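Local structure of branched-chain amino acid aminotransferase (Thermoproteus uzoniensis, 5CE8) at residues A71-L76 and M156-A161; G41-I46 and Y103-A108; V205-L210 and A251-F256. The protein uses pyridoxal 5'-phosphate as cofactor and probably transfers the amino group of leucine, isoleucine or valine to 2-oxoglutarate. All coordinates share one frame; numbering follows the deposited sequence.

Contact 1 (A71-L76 and M156-A161)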
loop_
_atom_site.group_PDB
_atom_site.type_symbol
_atom_site.label_atom_id
_atom_site.label_comp_id
_atom_site.label_asym_id
_atom_site.label_seq_id
_atom_site.Cartn_x
_atom_site.Cartn_y
_atom_site.Cartn_z
ATOM N N ALA A 71 -10.709 -23.885 -11.416
ATOM C CA ALA A 71 -10.308 -24.966 -10.506
ATOM C C ALA A 71 -8.762 -25.137 -10.394
ATOM O O ALA A 71 -8.191 -25.313 -9.322
ATOM C CB ALA A 71 -10.922 -26.335 -10.966
ATOM N N LYS A 72 -8.118 -25.155 -11.511
ATOM C CA LYS A 72 -6.650 -25.400 -11.496
ATOM C C LYS A 72 -5.974 -24.220 -10.799
ATOM O O LYS A 72 -4.949 -24.341 -10.132
ATOM C CB LYS A 72 -6.143 -25.485 -12.934
ATOM C CG LYS A 72 -4.611 -25.329 -13.079
ATOM C CD LYS A 72 -4.186 -24.953 -14.502
ATOM C CE LYS A 72 -3.562 -26.125 -15.240
ATOM N NZ LYS A 72 -2.138 -26.296 -14.869
ATOM N N ILE A 73 -6.539 -23.048 -10.980
ATOM C CA ILE A 73 -6.056 -21.881 -10.235
ATOM C C ILE A 73 -6.128 -22.125 -8.685
ATOM O O ILE A 73 -5.142 -21.859 -7.967
ATOM C CB ILE A 73 -6.832 -20.638 -10.696
ATOM C CG1 ILE A 73 -6.357 -20.268 -12.090
ATOM C CG2 ILE A 73 -6.560 -19.501 -9.781
ATOM C CD1 ILE A 73 -7.038 -19.046 -12.673
ATOM N N ILE A 74 -7.232 -22.665 -8.205
ATOM C CA ILE A 74 -7.441 -22.813 -6.732
ATOM C C ILE A 74 -6.924 -24.153 -6.218
ATOM O O ILE A 74 -6.875 -24.329 -5.037
ATOM C CB ILE A 74 -8.921 -22.518 -6.247
ATOM C CG1 ILE A 74 -9.998 -23.574 -6.653
ATOM C CG2 ILE A 74 -9.304 -21.101 -6.618
ATOM C CD1 ILE A 74 -11.195 -23.625 -5.716
ATOM N N GLY A 75 -6.627 -25.103 -7.130
ATOM C CA GLY A 75 -6.143 -26.470 -6.761
ATOM C C GLY A 75 -7.347 -27.387 -6.480
ATOM O O GLY A 75 -7.282 -28.309 -5.645
ATOM N N LEU A 76 -8.472 -27.120 -7.124
ATOM C CA LEU A 76 -9.635 -28.012 -7.003
ATOM C C LEU A 76 -9.600 -29.051 -8.159
ATOM O O LEU A 76 -9.264 -28.689 -9.285
ATOM C CB LEU A 76 -10.844 -27.095 -7.122
ATOM C CG LEU A 76 -12.159 -27.804 -7.030
ATOM C CD1 LEU A 76 -12.284 -28.454 -5.651
ATOM C CD2 LEU A 76 -13.250 -26.848 -7.309
ATOM N N MET A 156 -3.873 -11.975 -1.999
ATOM C CA MET A 156 -4.640 -12.659 -0.964
ATOM C C MET A 156 -5.634 -13.747 -1.416
ATOM O O MET A 156 -5.794 -14.757 -0.697
ATOM C CB MET A 156 -5.442 -11.563 -0.208
ATOM C CG MET A 156 -4.600 -10.437 0.347
ATOM S SD MET A 156 -5.626 -8.934 0.627
ATOM C CE MET A 156 -4.190 -7.912 0.910
ATOM N N MET A 157 -6.293 -13.566 -2.579
ATOM C CA MET A 157 -7.011 -14.673 -3.235
ATOM C C MET A 157 -6.908 -14.551 -4.763
ATOM O O MET A 157 -6.716 -13.448 -5.239
ATOM C CB MET A 157 -8.470 -14.679 -2.864
ATOM C CG MET A 157 -8.836 -14.880 -1.361
ATOM S SD MET A 157 -10.633 -14.754 -1.273
ATOM C CE MET A 157 -10.678 -15.135 0.445
ATOM N N PRO A 158 -7.159 -15.651 -5.505
ATOM C CA PRO A 158 -6.888 -15.655 -6.949
ATOM C C PRO A 158 -8.091 -15.221 -7.701
ATOM O O PRO A 158 -8.841 -16.031 -8.248
ATOM C CB PRO A 158 -6.423 -17.109 -7.257
ATOM C CG PRO A 158 -6.822 -17.870 -6.139
ATOM C CD PRO A 158 -7.070 -16.996 -4.958
ATOM N N VAL A 159 -8.265 -13.883 -7.697
ATOM C CA VAL A 159 -9.411 -13.227 -8.192
ATOM C C VAL A 159 -9.838 -13.552 -9.604
ATOM O O VAL A 159 -11.021 -13.562 -9.913
ATOM C CB VAL A 159 -9.351 -11.741 -8.022
ATOM C CG1 VAL A 159 -9.672 -11.503 -6.584
ATOM C CG2 VAL A 159 -8.004 -11.160 -8.429
ATOM N N MET A 160 -8.891 -13.948 -10.434
ATOM C CA MET A 160 -9.222 -14.333 -11.826
ATOM C C MET A 160 -9.993 -15.642 -11.829
ATOM O O MET A 160 -10.500 -15.995 -12.817
ATOM C CB MET A 160 -7.944 -14.479 -12.630
ATOM C CG MET A 160 -7.213 -13.121 -12.689
ATOM S SD MET A 160 -5.987 -12.729 -13.951
ATOM C CE MET A 160 -6.590 -13.755 -15.269
ATOM N N ALA A 161 -9.948 -16.402 -10.769
ATOM C CA ALA A 161 -10.738 -17.613 -10.723
ATOM C C ALA A 161 -12.123 -17.225 -10.264
ATOM O O ALA A 161 -12.237 -16.440 -9.328
ATOM C CB ALA A 161 -10.146 -18.542 -9.767
#
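The methyl CG2 of I73 is the main bump of this contact, and it settles into a shallow hollow between P158 and A161. It meets P158 CB at 3.5 Å, tighter than ordinary van der Waals contact, while A161 CB closes the other side of the hollow at 3.7 Å from I73 CG2. This methyl stands anti to the backbone N of I73 and beside its carbonyl carbon, directed at the loop. The CA atoms of I73 and A161 are 6.4 Å apart. The hollow is shaped by a type I turn from P158 to A161, closed by the bond from A161 N to P158 O (2.8 Å), which brings its two end residues up on the helix side. In this class-IV aminotransferase the packing joins the last turn of helix 60-74 to the loop between strand 142-146 and helix 167-179; R66 on the first helix and Y167 on the second both bind pyridoxal phosphate. A second, looser bump comes from I74, whose CG2 lies 4.1 Å from both P158 CG and A161 CB. The I74 chain runs roughly perpendicular to the proline side chain, and its CG1 branch leads away toward F40 and V42. Neighbouring subunits complete the surroundings: W149 of a second subunit packs on P158, and E247 of a third accepts a hydrogen bond from M160 N.

Contact 2 (G41-I46 and Y103-A108); sequences GVFEGI and YIRPVA
F43 and R105 meet on the face of the sheet that also carries V107, with CD2 of the phenylalanine lying over the centre of one guanidinium face, 3.7 Å from its plane. Ring and guanidinium are tilted 52° apart, so they do not stack flat. R105 starts out pointing away from 41-46, and bends at chi2 (56°) and chi3 (54°) bring its guanidinium back to F43 and its NE to E44 O, 2.8 Å away. E44 lies opposite P106, whose proline nitrogen has no N-H; R105 NE provides a weak donor to E44 O, while E44 N donates to P106 O. Hydrogen-bonded pairs at V42 with A108 and I46 with I104 hold the register. Their side chains share the other face, where V42 CG2 touches A108 CB at 3.6 Å; P106 CG fits against E44 CB (3.7 Å).

Further out, Y103 OH receives R105 NH2 in the guanidinium plane at 2.8 Å, and the same hydroxyl lies 3.2 Å from G45 CA. N37 and Y38 of a second subunit take R105 NH1, so the guanidinium is fixed from several sides. The E44 carboxylate hydrogen-bonds H63 and forms a salt bridge with R66, probably helping to position these two cofactor-binding residues. These neighbouring strands of an antiparallel sheet border the cofactor site, the side chain of F43 about 5 Å from pyridoxal phosphate.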
loop_
_atom_site.group_PDB
_atom_site.type_symbol
_atom_site.label_atom_id
_atom_site.label_comp_id
_atom_site.label_asym_id
_atom_site.label_seq_id
_atom_site.Cartn_x
_atom_site.Cartn_y
_atom_site.Cartn_z
ATOM N N GLY A 41 -14.552 -23.643 -3.736
ATOM C CA GLY A 41 -15.381 -24.072 -4.844
ATOM C C GLY A 41 -15.061 -23.181 -6.024
ATOM O O GLY A 41 -14.347 -22.134 -5.876
ATOM N N VAL A 42 -15.547 -23.582 -7.172
ATOM C CA VAL A 42 -15.687 -22.675 -8.316
ATOM C C VAL A 42 -17.093 -22.763 -8.908
ATOM O O VAL A 42 -17.789 -23.811 -8.773
ATOM C CB VAL A 42 -14.625 -22.935 -9.363
ATOM C CG1 VAL A 42 -13.287 -22.781 -8.723
ATOM C CG2 VAL A 42 -14.702 -24.290 -9.985
ATOM N N PHE A 43 -17.461 -21.740 -9.672
ATOM C CA PHE A 43 -18.750 -21.768 -10.345
ATOM C C PHE A 43 -18.633 -21.053 -11.689
ATOM O O PHE A 43 -17.560 -20.502 -12.040
ATOM C CB PHE A 43 -19.862 -21.172 -9.494
ATOM C CG PHE A 43 -19.669 -19.720 -9.146
ATOM C CD1 PHE A 43 -18.811 -19.344 -8.108
ATOM C CD2 PHE A 43 -20.332 -18.748 -9.852
ATOM C CE1 PHE A 43 -18.596 -17.971 -7.858
ATOM C CE2 PHE A 43 -20.227 -17.386 -9.548
ATOM C CZ PHE A 43 -19.350 -17.010 -8.572
ATOM N N GLU A 44 -19.750 -21.079 -12.400
ATOM C CA GLU A 44 -19.968 -20.377 -13.671
ATOM C C GLU A 44 -21.374 -19.825 -13.797
ATOM O O GLU A 44 -22.291 -20.141 -13.018
ATOM C CB GLU A 44 -19.735 -21.299 -14.854
ATOM C CG GLU A 44 -18.295 -21.361 -15.331
ATOM C CD GLU A 44 -17.753 -20.012 -15.779
ATOM O OE1 GLU A 44 -16.552 -19.784 -15.580
ATOM O OE2 GLU A 44 -18.573 -19.217 -16.257
ATOM N N GLY A 45 -21.577 -19.026 -14.834
ATOM C CA GLY A 45 -22.898 -18.462 -15.117
ATOM C C GLY A 45 -22.994 -18.529 -16.616
ATOM O O GLY A 45 -22.040 -18.141 -17.296
ATOM N N ILE A 46 -24.040 -19.184 -17.105
ATOM C CA ILE A 46 -24.193 -19.360 -18.543
ATOM C C ILE A 46 -25.621 -19.089 -18.868
ATOM O O ILE A 46 -26.501 -19.582 -18.168
ATOM C CB ILE A 46 -23.855 -20.744 -19.025
ATOM C CG1 ILE A 46 -22.456 -21.163 -18.515
ATOM C CG2 ILE A 46 -23.984 -20.802 -20.559
ATOM C CD1 ILE A 46 -22.061 -22.659 -18.745
ATOM N N TYR A 103 -30.756 -19.008 -17.025
ATOM C CA TYR A 103 -29.438 -18.918 -16.433
ATOM C C TYR A 103 -29.092 -20.309 -15.927
ATOM O O TYR A 103 -29.841 -20.947 -15.202
ATOM C CB TYR A 103 -29.492 -17.934 -15.300
ATOM C CG TYR A 103 -28.163 -17.639 -14.681
ATOM C CD1 TYR A 103 -27.694 -18.403 -13.618
ATOM C CD2 TYR A 103 -27.381 -16.584 -15.133
ATOM C CE1 TYR A 103 -26.485 -18.137 -13.032
ATOM C CE2 TYR A 103 -26.143 -16.308 -14.546
ATOM C CZ TYR A 103 -25.738 -17.051 -13.466
ATOM O OH TYR A 103 -24.488 -16.855 -12.914
ATOM N N ILE A 104 -27.965 -20.794 -16.362
ATOM C CA ILE A 104 -27.417 -22.078 -15.989
ATOM C C ILE A 104 -26.199 -21.898 -14.984
ATOM O O ILE A 104 -25.229 -21.146 -15.250
ATOM C CB ILE A 104 -26.947 -22.767 -17.274
ATOM C CG1 ILE A 104 -28.154 -23.027 -18.260
ATOM C CG2 ILE A 104 -26.271 -24.091 -16.972
ATOM C CD1 ILE A 104 -27.701 -22.947 -19.712
ATOM N N ARG A 105 -26.294 -22.535 -13.839
ATOM C CA ARG A 105 -25.236 -22.490 -12.838
ATOM C C ARG A 105 -24.470 -23.819 -12.607
ATOM O O ARG A 105 -25.025 -24.757 -11.920
ATOM C CB ARG A 105 -25.880 -22.172 -11.534
ATOM C CG ARG A 105 -24.905 -22.195 -10.348
ATOM C CD ARG A 105 -23.656 -21.306 -10.420
ATOM N NE ARG A 105 -23.828 -19.883 -10.687
ATOM C CZ ARG A 105 -24.083 -18.937 -9.795
ATOM N NH1 ARG A 105 -24.295 -19.162 -8.491
ATOM N NH2 ARG A 105 -24.166 -17.703 -10.227
ATOM N N PRO A 106 -23.266 -23.936 -13.187
ATOM C CA PRO A 106 -22.366 -25.041 -12.843
ATOM C C PRO A 106 -21.656 -24.663 -11.575
ATOM O O PRO A 106 -21.118 -23.530 -11.488
ATOM C CB PRO A 106 -21.381 -25.124 -14.000
ATOM C CG PRO A 106 -21.906 -24.332 -15.022
ATOM C CD PRO A 106 -22.922 -23.359 -14.468
ATOM N N VAL A 107 -21.659 -25.561 -10.589
ATOM C CA VAL A 107 -20.989 -25.377 -9.391
ATOM C C VAL A 107 -20.153 -26.606 -9.075
ATOM O O VAL A 107 -20.650 -27.711 -9.091
ATOM C CB VAL A 107 -21.872 -24.965 -8.225
ATOM C CG1 VAL A 107 -23.007 -25.888 -7.978
ATOM C CG2 VAL A 107 -21.041 -24.748 -6.982
ATOM N N ALA A 108 -18.858 -26.394 -8.922
ATOM C CA ALA A 108 -17.902 -27.397 -8.511
ATOM C C ALA A 108 -17.469 -27.214 -7.036
ATOM O O ALA A 108 -16.876 -26.135 -6.675
ATOM C CB ALA A 108 -16.637 -27.237 -9.312
#

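Contact 3 (V205-L210 and A251-F256)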
loop_
_atom_site.group_PDB
_atom_site.type_symbol
_atom_site.label_atom_id
_atom_site.label_comp_id
_atom_site.label_asym_id
_atom_site.label_seq_id
_atom_site.Cartn_x
_atom_site.Cartn_y
_atom_site.Cartn_z
ATOM N N VAL A 205 -17.015 5.092 -21.910
ATOM C CA VAL A 205 -16.640 5.738 -23.161
ATOM C C VAL A 205 -16.133 7.123 -22.823
ATOM O O VAL A 205 -16.698 7.850 -22.120
ATOM C CB VAL A 205 -17.689 5.782 -24.220
ATOM C CG1 VAL A 205 -17.156 6.276 -25.522
ATOM C CG2 VAL A 205 -18.258 4.416 -24.511
ATOM N N ARG A 206 -14.988 7.453 -23.347
ATOM C CA ARG A 206 -14.368 8.703 -22.967
ATOM C C ARG A 206 -13.817 9.178 -24.263
ATOM O O ARG A 206 -12.839 8.623 -24.769
ATOM C CB ARG A 206 -13.297 8.460 -21.949
ATOM C CG ARG A 206 -12.460 9.663 -21.578
ATOM C CD ARG A 206 -11.483 9.286 -20.478
ATOM N NE ARG A 206 -10.770 10.492 -20.060
ATOM C CZ ARG A 206 -9.804 11.043 -20.773
ATOM N NH1 ARG A 206 -9.414 10.480 -21.910
ATOM N NH2 ARG A 206 -9.207 12.147 -20.345
ATOM N N ARG A 207 -14.456 10.237 -24.793
ATOM C CA ARG A 207 -13.943 10.906 -26.023
ATOM C C ARG A 207 -13.746 9.904 -27.176
ATOM O O ARG A 207 -12.684 9.840 -27.846
ATOM C CB ARG A 207 -12.591 11.568 -25.744
ATOM C CG ARG A 207 -12.574 12.417 -24.532
ATOM C CD ARG A 207 -11.385 13.378 -24.445
ATOM N NE ARG A 207 -11.557 13.939 -23.091
ATOM C CZ ARG A 207 -10.642 14.545 -22.348
ATOM N NH1 ARG A 207 -9.434 14.744 -22.829
ATOM N NH2 ARG A 207 -10.951 14.947 -21.103
ATOM N N GLY A 208 -14.775 9.118 -27.359
ATOM C CA GLY A 208 -14.903 8.234 -28.506
ATOM C C GLY A 208 -14.179 6.959 -28.351
ATOM O O GLY A 208 -14.124 6.166 -29.280
ATOM N N VAL A 209 -13.591 6.745 -27.187
ATOM C CA VAL A 209 -12.826 5.570 -26.978
ATOM C C VAL A 209 -13.411 4.795 -25.828
ATOM O O VAL A 209 -13.605 5.317 -24.689
ATOM C CB VAL A 209 -11.388 5.920 -26.599
ATOM C CG1 VAL A 209 -10.681 4.622 -26.329
ATOM C CG2 VAL A 209 -10.726 6.723 -27.729
ATOM N N LEU A 210 -13.603 3.508 -26.106
ATOM C CA LEU A 210 -14.129 2.588 -25.155
ATOM C C LEU A 210 -12.909 2.133 -24.290
ATOM O O LEU A 210 -11.779 1.772 -24.796
ATOM C CB LEU A 210 -14.774 1.492 -25.966
ATOM C CG LEU A 210 -15.684 0.396 -25.461
ATOM C CD1 LEU A 210 -16.865 1.039 -24.827
ATOM C CD2 LEU A 210 -16.078 -0.422 -26.665
ATOM N N ALA A 251 -16.645 11.732 -15.069
ATOM C CA ALA A 251 -16.504 12.509 -16.304
ATOM C C ALA A 251 -16.764 11.766 -17.584
ATOM O O ALA A 251 -16.639 12.315 -18.662
ATOM C CB ALA A 251 -15.084 13.083 -16.359
ATOM N N ALA A 252 -17.046 10.472 -17.541
ATOM C CA ALA A 252 -17.260 9.746 -18.768
ATOM C C ALA A 252 -18.430 10.277 -19.583
ATOM O O ALA A 252 -19.415 10.715 -19.019
ATOM C CB ALA A 252 -17.567 8.230 -18.481
ATOM N N ASP A 253 -18.322 10.147 -20.899
ATOM C CA ASP A 253 -19.444 10.325 -21.824
ATOM C C ASP A 253 -20.511 9.271 -21.687
ATOM O O ASP A 253 -21.696 9.566 -21.824
ATOM C CB ASP A 253 -18.926 10.364 -23.276
ATOM C CG ASP A 253 -17.894 11.503 -23.490
ATOM O OD1 ASP A 253 -18.071 12.554 -22.861
ATOM O OD2 ASP A 253 -16.906 11.320 -24.229
ATOM N N GLU A 254 -20.088 8.078 -21.312
ATOM C CA GLU A 254 -20.977 6.902 -21.124
ATOM C C GLU A 254 -20.276 5.881 -20.302
ATOM O O GLU A 254 -19.030 5.887 -20.171
ATOM C CB GLU A 254 -21.385 6.117 -22.429
ATOM C CG GLU A 254 -21.555 6.835 -23.714
ATOM C CD GLU A 254 -21.898 5.908 -24.866
ATOM O OE1 GLU A 254 -22.659 4.888 -24.668
ATOM O OE2 GLU A 254 -21.457 6.268 -25.984
ATOM N N ALA A 255 -21.093 4.981 -19.762
ATOM C CA ALA A 255 -20.649 3.858 -18.906
ATOM C C ALA A 255 -21.667 2.752 -18.911
ATOM O O ALA A 255 -22.876 2.975 -19.083
ATOM C CB ALA A 255 -20.381 4.286 -17.462
ATOM N N PHE A 256 -21.151 1.556 -18.865
ATOM C CA PHE A 256 -21.972 0.354 -18.789
ATOM C C PHE A 256 -21.260 -0.837 -18.127
ATOM O O PHE A 256 -20.045 -0.987 -18.172
ATOM C CB PHE A 256 -22.519 -0.035 -20.175
ATOM C CG PHE A 256 -21.507 -0.359 -21.238
ATOM C CD1 PHE A 256 -20.915 0.643 -21.980
ATOM C CD2 PHE A 256 -21.178 -1.681 -21.556
ATOM C CE1 PHE A 256 -20.033 0.365 -23.058
ATOM C CE2 PHE A 256 -20.320 -1.952 -22.615
ATOM C CZ PHE A 256 -19.684 -0.939 -23.327
HETATM O O HOH W 1 -17.487 9.580 -26.132
#
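Two torsions of D253, chi1 at -58° with CG beside the residue's own backbone N and chi2 at -35°, together put OD2 toward R207 N, in the turn joining strands 201-206 and 209-212. There OD2 accepts R207 N at 2.7 Å, the donor arriving nearly in line with the C-O bond. A bridging water makes a second link: it accepts from G208 N and donates to the same OD2 at 2.6 Å. One carboxylate oxygen thus holds two successive amides of the type I' turn R206-V209, R207 N directly and G208 N through the water.

Beside this, D253 and E254 both face V205 in a classic beta bulge. V205 N gives a straight bond of 2.8 Å to E254 O, although the donor lies well above the carbonyl plane; V205 O is shared by weak bonds from the N atoms of D253 and E254. The V205 and E254 side chains run side by side, with V205 CG2 3.9 Å from E254 CD. Farther along, L210 CD1 meets the edge of the F256 ring, 3.7 Å from CE1.

The guanidinium groups of R206 and R207 both reach E221 of a fourth subunit through salt bridges. E254 directs its carboxylate to T281 OG1 and I280 N at the start of helix 279-292. Strand 254-259 pairs antiparallel with both 201-206 and 265-270, and I284 of helix 279-292 packs on L210 and F256.

Contacts 1 and 2 interlock along the chain, their segments alternating in the order 41-46, 71-76, 103-108 and 156-161, whereas contact 3 opens only after both have closed. The centres of contacts 1 and 2 lie 15 Å apart and the two touch: I74 CD1 packs on V42 CG1 at 3.8 Å, where the end of helix 60-74 rests against the antiparallel sheet holding contact 2. Contact 3 belongs to the separate mixed sheet; its centre is about 32 Å from each of the others. Contacts 1 and 2 lie nearer the pyridoxal phosphate and contact 3 farther, the F256 side chain being about 11 Å from it, consistent with a cofactor bound where the two sheet regions meet.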